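Local coordinates for protein peptidase S15/CocE/NonD (Thaumarchaeota archaeon SCGC AB-539-E09, PDB 4PF1) that is a serine aminopeptidase of the S15/CocE family, probably removing residues from the N-terminal end of peptides with its alpha/beta-hydrolase domain, at residues A501-D513 against F566-W580. Residues are numbered along the deposited sequence; the frame is centred on the assembly and turned at random.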
loop_
_atom_site.group_PDB
_atom_site.type_symbol
_atom_site.label_atom_id
_atom_site.label_comp_id
_atom_site.label_asym_id
_atom_site.label_seq_id
_atom_site.Cartn_x
_atom_site.Cartn_y
_atom_site.Cartn_z
ATOM N N ALA A 501 30.400 -11.035 29.198
ATOM C CA ALA A 501 29.267 -11.500 28.388
ATOM C C ALA A 501 28.042 -10.646 28.579
ATOM O O ALA A 501 27.817 -10.128 29.665
ATOM C CB ALA A 501 28.920 -12.946 28.739
ATOM N N ASP A 502 27.225 -10.543 27.527
ATOM C CA ASP A 502 25.909 -9.915 27.560
ATOM C C ASP A 502 24.880 -11.020 27.534
ATOM O O ASP A 502 25.081 -12.013 26.831
ATOM C CB ASP A 502 25.708 -8.971 26.359
ATOM C CG ASP A 502 26.302 -7.588 26.525
ATOM O OD1 ASP A 502 26.722 -7.253 27.650
ATOM O OD2 ASP A 502 26.356 -6.847 25.526
ATOM N N TRP A 503 23.805 -10.891 28.316
ATOM C CA TRP A 503 22.766 -11.908 28.324
ATOM C C TRP A 503 21.419 -11.263 28.025
ATOM O O TRP A 503 20.944 -10.422 28.793
ATOM C CB TRP A 503 22.741 -12.687 29.655
ATOM C CG TRP A 503 24.043 -13.360 29.998
ATOM C CD1 TRP A 503 24.996 -12.905 30.860
ATOM C CD2 TRP A 503 24.540 -14.598 29.467
ATOM N NE1 TRP A 503 26.048 -13.790 30.917
ATOM C CE2 TRP A 503 25.796 -14.837 30.070
ATOM C CE3 TRP A 503 24.031 -15.547 28.560
ATOM C CZ2 TRP A 503 26.556 -15.982 29.790
ATOM C CZ3 TRP A 503 24.784 -16.681 28.283
ATOM C CH2 TRP A 503 26.037 -16.883 28.883
ATOM N N VAL A 504 20.842 -11.615 26.868
ATOM C CA VAL A 504 19.539 -11.122 26.416
ATOM C C VAL A 504 18.487 -12.175 26.753
ATOM O O VAL A 504 18.635 -13.333 26.359
ATOM C CB VAL A 504 19.536 -10.790 24.892
ATOM C CG1 VAL A 504 18.176 -10.261 24.440
ATOM C CG2 VAL A 504 20.646 -9.815 24.525
ATOM N N VAL A 505 17.443 -11.786 27.499
ATOM C CA VAL A 505 16.355 -12.695 27.848
ATOM C C VAL A 505 15.067 -12.145 27.243
ATOM O O VAL A 505 14.727 -10.989 27.485
ATOM C CB VAL A 505 16.224 -12.939 29.385
ATOM C CG1 VAL A 505 15.055 -13.875 29.698
ATOM C CG2 VAL A 505 17.522 -13.498 29.971
ATOM N N LYS A 506 14.364 -12.970 26.440
ATOM C CA LYS A 506 13.105 -12.564 25.806
ATOM C C LYS A 506 11.945 -13.449 26.230
ATOM O O LYS A 506 12.079 -14.677 26.217
ATOM C CB LYS A 506 13.204 -12.621 24.274
ATOM C CG LYS A 506 14.411 -11.964 23.644
ATOM C CD LYS A 506 14.315 -12.145 22.142
ATOM C CE LYS A 506 15.632 -11.998 21.453
ATOM N NZ LYS A 506 15.609 -12.623 20.102
ATOM N N ILE A 507 10.789 -12.839 26.549
ATOM C CA ILE A 507 9.540 -13.565 26.810
ATOM C C ILE A 507 8.675 -13.367 25.577
ATOM O O ILE A 507 8.508 -12.234 25.119
ATOM C CB ILE A 507 8.824 -13.135 28.128
ATOM C CG1 ILE A 507 9.613 -13.615 29.360
ATOM C CG2 ILE A 507 7.359 -13.652 28.168
ATOM C CD1 ILE A 507 9.208 -12.970 30.614
ATOM N N ILE A 508 8.168 -14.458 25.012
ATOM C CA ILE A 508 7.416 -14.406 23.768
ATOM C C ILE A 508 6.076 -15.140 23.885
ATOM O O ILE A 508 5.987 -16.191 24.530
ATOM C CB ILE A 508 8.307 -15.012 22.633
ATOM C CG1 ILE A 508 9.435 -14.041 22.211
ATOM C CG2 ILE A 508 7.499 -15.487 21.422
ATOM C CD1 ILE A 508 10.789 -14.712 22.027
ATOM N N ASP A 509 5.043 -14.586 23.228
ATOM C CA ASP A 509 3.760 -15.239 23.076
ATOM C C ASP A 509 3.729 -15.819 21.668
ATOM O O ASP A 509 3.701 -15.061 20.697
ATOM C CB ASP A 509 2.589 -14.258 23.317
ATOM C CG ASP A 509 1.199 -14.878 23.158
ATOM O OD1 ASP A 509 1.026 -15.736 22.267
ATOM O OD2 ASP A 509 0.281 -14.466 23.887
ATOM N N VAL A 510 3.799 -17.150 21.551
ATOM C CA VAL A 510 3.742 -17.829 20.255
ATOM C C VAL A 510 2.276 -18.008 19.876
ATOM O O VAL A 510 1.549 -18.734 20.553
ATOM C CB VAL A 510 4.504 -19.186 20.235
ATOM C CG1 VAL A 510 4.567 -19.761 18.822
ATOM C CG2 VAL A 510 5.901 -19.044 20.816
ATOM N N TRP A 511 1.845 -17.339 18.805
ATOM C CA TRP A 511 0.472 -17.416 18.318
ATOM C C TRP A 511 0.194 -18.836 17.774
ATOM O O TRP A 511 1.149 -19.537 17.422
ATOM C CB TRP A 511 0.229 -16.331 17.252
ATOM C CG TRP A 511 0.073 -14.947 17.830
ATOM C CD1 TRP A 511 0.941 -14.300 18.664
ATOM C CD2 TRP A 511 -1.020 -14.044 17.612
ATOM N NE1 TRP A 511 0.458 -13.053 18.977
ATOM C CE2 TRP A 511 -0.746 -12.869 18.347
ATOM C CE3 TRP A 511 -2.208 -14.111 16.858
ATOM C CZ2 TRP A 511 -1.613 -11.766 18.350
ATOM C CZ3 TRP A 511 -3.065 -13.018 16.863
ATOM C CH2 TRP A 511 -2.764 -11.862 17.598
ATOM N N PRO A 512 -1.081 -19.315 17.756
ATOM C CA PRO A 512 -1.339 -20.687 17.267
ATOM C C PRO A 512 -0.885 -20.909 15.823
ATOM O O PRO A 512 -0.664 -19.940 15.086
ATOM C CB PRO A 512 -2.862 -20.830 17.392
ATOM C CG PRO A 512 -3.268 -19.797 18.386
ATOM C CD PRO A 512 -2.332 -18.651 18.172
ATOM N N ASP A 513 -0.730 -22.201 15.428
ATOM C CA ASP A 513 -0.307 -22.631 14.084
ATOM C C ASP A 513 -1.148 -21.955 13.001
ATOM O O ASP A 513 -0.605 -21.487 11.998
ATOM C CB ASP A 513 -0.399 -24.164 13.954
ATOM C CG ASP A 513 0.542 -24.941 14.863
ATOM O OD1 ASP A 513 1.436 -24.309 15.483
ATOM O OD2 ASP A 513 0.403 -26.179 14.935
ATOM N N PHE A 566 -2.159 -15.220 27.981
ATOM C CA PHE A 566 -1.702 -16.192 26.993
ATOM C C PHE A 566 -2.917 -17.067 26.688
ATOM O O PHE A 566 -3.322 -17.876 27.529
ATOM C CB PHE A 566 -0.515 -17.014 27.533
ATOM C CG PHE A 566 0.785 -16.264 27.713
ATOM C CD1 PHE A 566 1.653 -16.076 26.641
ATOM C CD2 PHE A 566 1.174 -15.804 28.964
ATOM C CE1 PHE A 566 2.865 -15.398 26.810
ATOM C CE2 PHE A 566 2.392 -15.135 29.134
ATOM C CZ PHE A 566 3.230 -14.937 28.056
ATOM N N LEU A 567 -3.580 -16.802 25.555
ATOM C CA LEU A 567 -4.843 -17.446 25.188
ATOM C C LEU A 567 -4.681 -18.940 24.784
ATOM O O LEU A 567 -3.570 -19.366 24.468
ATOM C CB LEU A 567 -5.518 -16.654 24.043
ATOM C CG LEU A 567 -6.099 -15.284 24.412
ATOM C CD1 LEU A 567 -6.318 -14.437 23.173
ATOM C CD2 LEU A 567 -7.407 -15.424 25.186
ATOM N N PRO A 568 -5.786 -19.751 24.787
ATOM C CA PRO A 568 -5.662 -21.168 24.379
ATOM C C PRO A 568 -5.112 -21.323 22.956
ATOM O O PRO A 568 -5.451 -20.534 22.068
ATOM C CB PRO A 568 -7.098 -21.696 24.482
ATOM C CG PRO A 568 -7.778 -20.774 25.427
ATOM C CD PRO A 568 -7.176 -19.430 25.174
ATOM N N GLY A 569 -4.240 -22.310 22.769
ATOM C CA GLY A 569 -3.575 -22.549 21.491
ATOM C C GLY A 569 -2.246 -21.821 21.377
ATOM O O GLY A 569 -1.425 -22.153 20.516
ATOM N N HIS A 570 -2.022 -20.815 22.250
ATOM C CA HIS A 570 -0.768 -20.057 22.293
ATOM C C HIS A 570 0.273 -20.778 23.152
ATOM O O HIS A 570 -0.091 -21.577 24.017
ATOM C CB HIS A 570 -0.995 -18.633 22.857
ATOM C CG HIS A 570 -1.802 -17.725 21.979
ATOM N ND1 HIS A 570 -1.228 -16.640 21.345
ATOM C CD2 HIS A 570 -3.128 -17.736 21.709
ATOM C CE1 HIS A 570 -2.211 -16.038 20.697
ATOM N NE2 HIS A 570 -3.373 -16.661 20.885
ATOM N N ARG A 571 1.559 -20.485 22.921
ATOM C CA ARG A 571 2.667 -21.036 23.705
ATOM C C ARG A 571 3.423 -19.907 24.396
ATOM O O ARG A 571 3.444 -18.780 23.889
ATOM C CB ARG A 571 3.647 -21.830 22.816
ATOM C CG ARG A 571 3.078 -23.050 22.101
ATOM C CD ARG A 571 4.187 -23.728 21.312
ATOM N NE ARG A 571 3.686 -24.617 20.262
ATOM C CZ ARG A 571 4.079 -25.878 20.101
ATOM N NH1 ARG A 571 4.955 -26.422 20.938
ATOM N NH2 ARG A 571 3.589 -26.609 19.110
ATOM N N ILE A 572 4.069 -20.210 25.530
ATOM C CA ILE A 572 4.932 -19.246 26.222
ATOM C C ILE A 572 6.354 -19.601 25.803
ATOM O O ILE A 572 6.751 -20.762 25.919
ATOM C CB ILE A 572 4.751 -19.215 27.769
ATOM C CG1 ILE A 572 3.268 -19.011 28.162
ATOM C CG2 ILE A 572 5.650 -18.122 28.384
ATOM C CD1 ILE A 572 2.916 -19.382 29.588
ATOM N N MET A 573 7.089 -18.638 25.238
ATOM C CA MET A 573 8.443 -18.891 24.758
ATOM C C MET A 573 9.480 -18.039 25.477
ATOM O O MET A 573 9.219 -16.889 25.833
ATOM C CB MET A 573 8.524 -18.652 23.239
ATOM C CG MET A 573 9.912 -18.841 22.649
ATOM S SD MET A 573 9.930 -18.623 20.863
ATOM C CE MET A 573 9.390 -20.248 20.337
ATOM N N VAL A 574 10.669 -18.618 25.667
ATOM C CA VAL A 574 11.831 -17.945 26.222
ATOM C C VAL A 574 12.992 -18.090 25.220
ATOM O O VAL A 574 13.305 -19.206 24.792
ATOM C CB VAL A 574 12.201 -18.463 27.642
ATOM C CG1 VAL A 574 13.569 -17.941 28.090
ATOM C CG2 VAL A 574 11.129 -18.084 28.655
ATOM N N GLN A 575 13.583 -16.958 24.812
ATOM C CA GLN A 575 14.744 -16.935 23.923
ATOM C C GLN A 575 15.919 -16.275 24.638
ATOM O O GLN A 575 15.734 -15.249 25.296
ATOM C CB GLN A 575 14.426 -16.218 22.598
ATOM C CG GLN A 575 13.687 -17.103 21.589
ATOM C CD GLN A 575 13.474 -16.450 20.238
ATOM O OE1 GLN A 575 14.232 -15.577 19.802
ATOM N NE2 GLN A 575 12.458 -16.900 19.519
ATOM N N VAL A 576 17.109 -16.905 24.580
ATOM C CA VAL A 576 18.331 -16.373 25.204
ATOM C C VAL A 576 19.445 -16.245 24.137
ATOM O O VAL A 576 19.705 -17.187 23.386
ATOM C CB VAL A 576 18.785 -17.200 26.446
ATOM C CG1 VAL A 576 20.228 -16.873 26.850
ATOM C CG2 VAL A 576 17.842 -16.972 27.624
ATOM N N GLN A 577 20.079 -15.062 24.074
ATOM C CA GLN A 577 21.168 -14.767 23.141
ATOM C C GLN A 577 22.221 -13.871 23.824
ATOM O O GLN A 577 22.006 -13.450 24.964
ATOM C CB GLN A 577 20.631 -14.139 21.841
ATOM C CG GLN A 577 19.766 -12.901 22.039
ATOM C CD GLN A 577 19.079 -12.492 20.765
ATOM O OE1 GLN A 577 18.290 -13.243 20.190
ATOM N NE2 GLN A 577 19.343 -11.278 20.305
ATOM N N SER A 578 23.363 -13.610 23.149
ATOM C CA SER A 578 24.467 -12.851 23.751
ATOM C C SER A 578 24.797 -11.519 23.034
ATOM O O SER A 578 25.808 -10.882 23.356
ATOM C CB SER A 578 25.718 -13.716 23.833
ATOM O OG SER A 578 25.603 -14.688 24.857
ATOM N N SER A 579 23.934 -11.089 22.101
ATOM C CA SER A 579 24.081 -9.825 21.375
ATOM C C SER A 579 22.722 -9.343 20.864
ATOM O O SER A 579 21.818 -10.151 20.649
ATOM C CB SER A 579 25.077 -9.957 20.224
ATOM O OG SER A 579 24.773 -11.039 19.364
ATOM N N TRP A 580 22.576 -8.015 20.723
ATOM C CA TRP A 580 21.363 -7.308 20.293
ATOM C C TRP A 580 21.829 -6.066 19.529
ATOM O O TRP A 580 21.747 -4.946 20.030
ATOM C CB TRP A 580 20.541 -6.929 21.545
ATOM C CG TRP A 580 19.109 -7.373 21.566
ATOM C CD1 TRP A 580 18.434 -8.059 20.597
ATOM C CD2 TRP A 580 18.163 -7.124 22.615
ATOM N NE1 TRP A 580 17.127 -8.262 20.982
ATOM C CE2 TRP A 580 16.931 -7.690 22.214
ATOM C CE3 TRP A 580 18.239 -6.481 23.864
ATOM C CZ2 TRP A 580 15.788 -7.638 23.020
ATOM C CZ3 TRP A 580 17.104 -6.428 24.660
ATOM C CH2 TRP A 580 15.895 -6.994 24.234
HETATM O O HOH W 1 28.209 -11.296 24.888
HETATM O O HOH W 2 -2.484 -14.444 23.929
HETATM O O HOH W 3 1.140 -21.694 19.554
#
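F566 lies alongside D509, its CD1 3.5 Å from D509 OD2, with ring and carboxylate planes 32° apart. A water links the same OD2 to the backbone N of L567, and H564 also hydrogen-bonds it. A type II turn from L567 to H570 then brings H570 beside D509. H570 ND1 donates to D509 OD1 over 2.6 Å, on the syn lone pair, with the imidazole nearly perpendicular to the carboxylate. The D509 carboxylate reaches this spot because CG is anti to the backbone N (chi1 179°). P512 CD sits over one face of the imidazole, 3.6 Å from its centroid. The imidazole edge, led by CE1, meets the face of W511 in a T-shaped pair. R571-Q577 pairs antiparallel with V504-V510, and these are the two central strands of a four-stranded sheet in the C-terminal non-catalytic domain. R571, M573, Q575 and Q577 make paired backbone bonds with V510, I508, K506 and V504. M573 CB packs against both I508 and V510, 3.6 Å from V510 CG2. Q575 OE1 and Q577 OE1 both accept from K506 NZ, at 3.3 and 2.8 Å; T464 also hydrogen-bonds Q575 OE1, and Q461 takes a bond from K506 NZ. Q577 NE2 donates a hydrogen bond to S579 O, two residues on. V504 CG1 sits over the face of the W580 six-membered ring, a CH-pi contact 3.5 Å from the centroid.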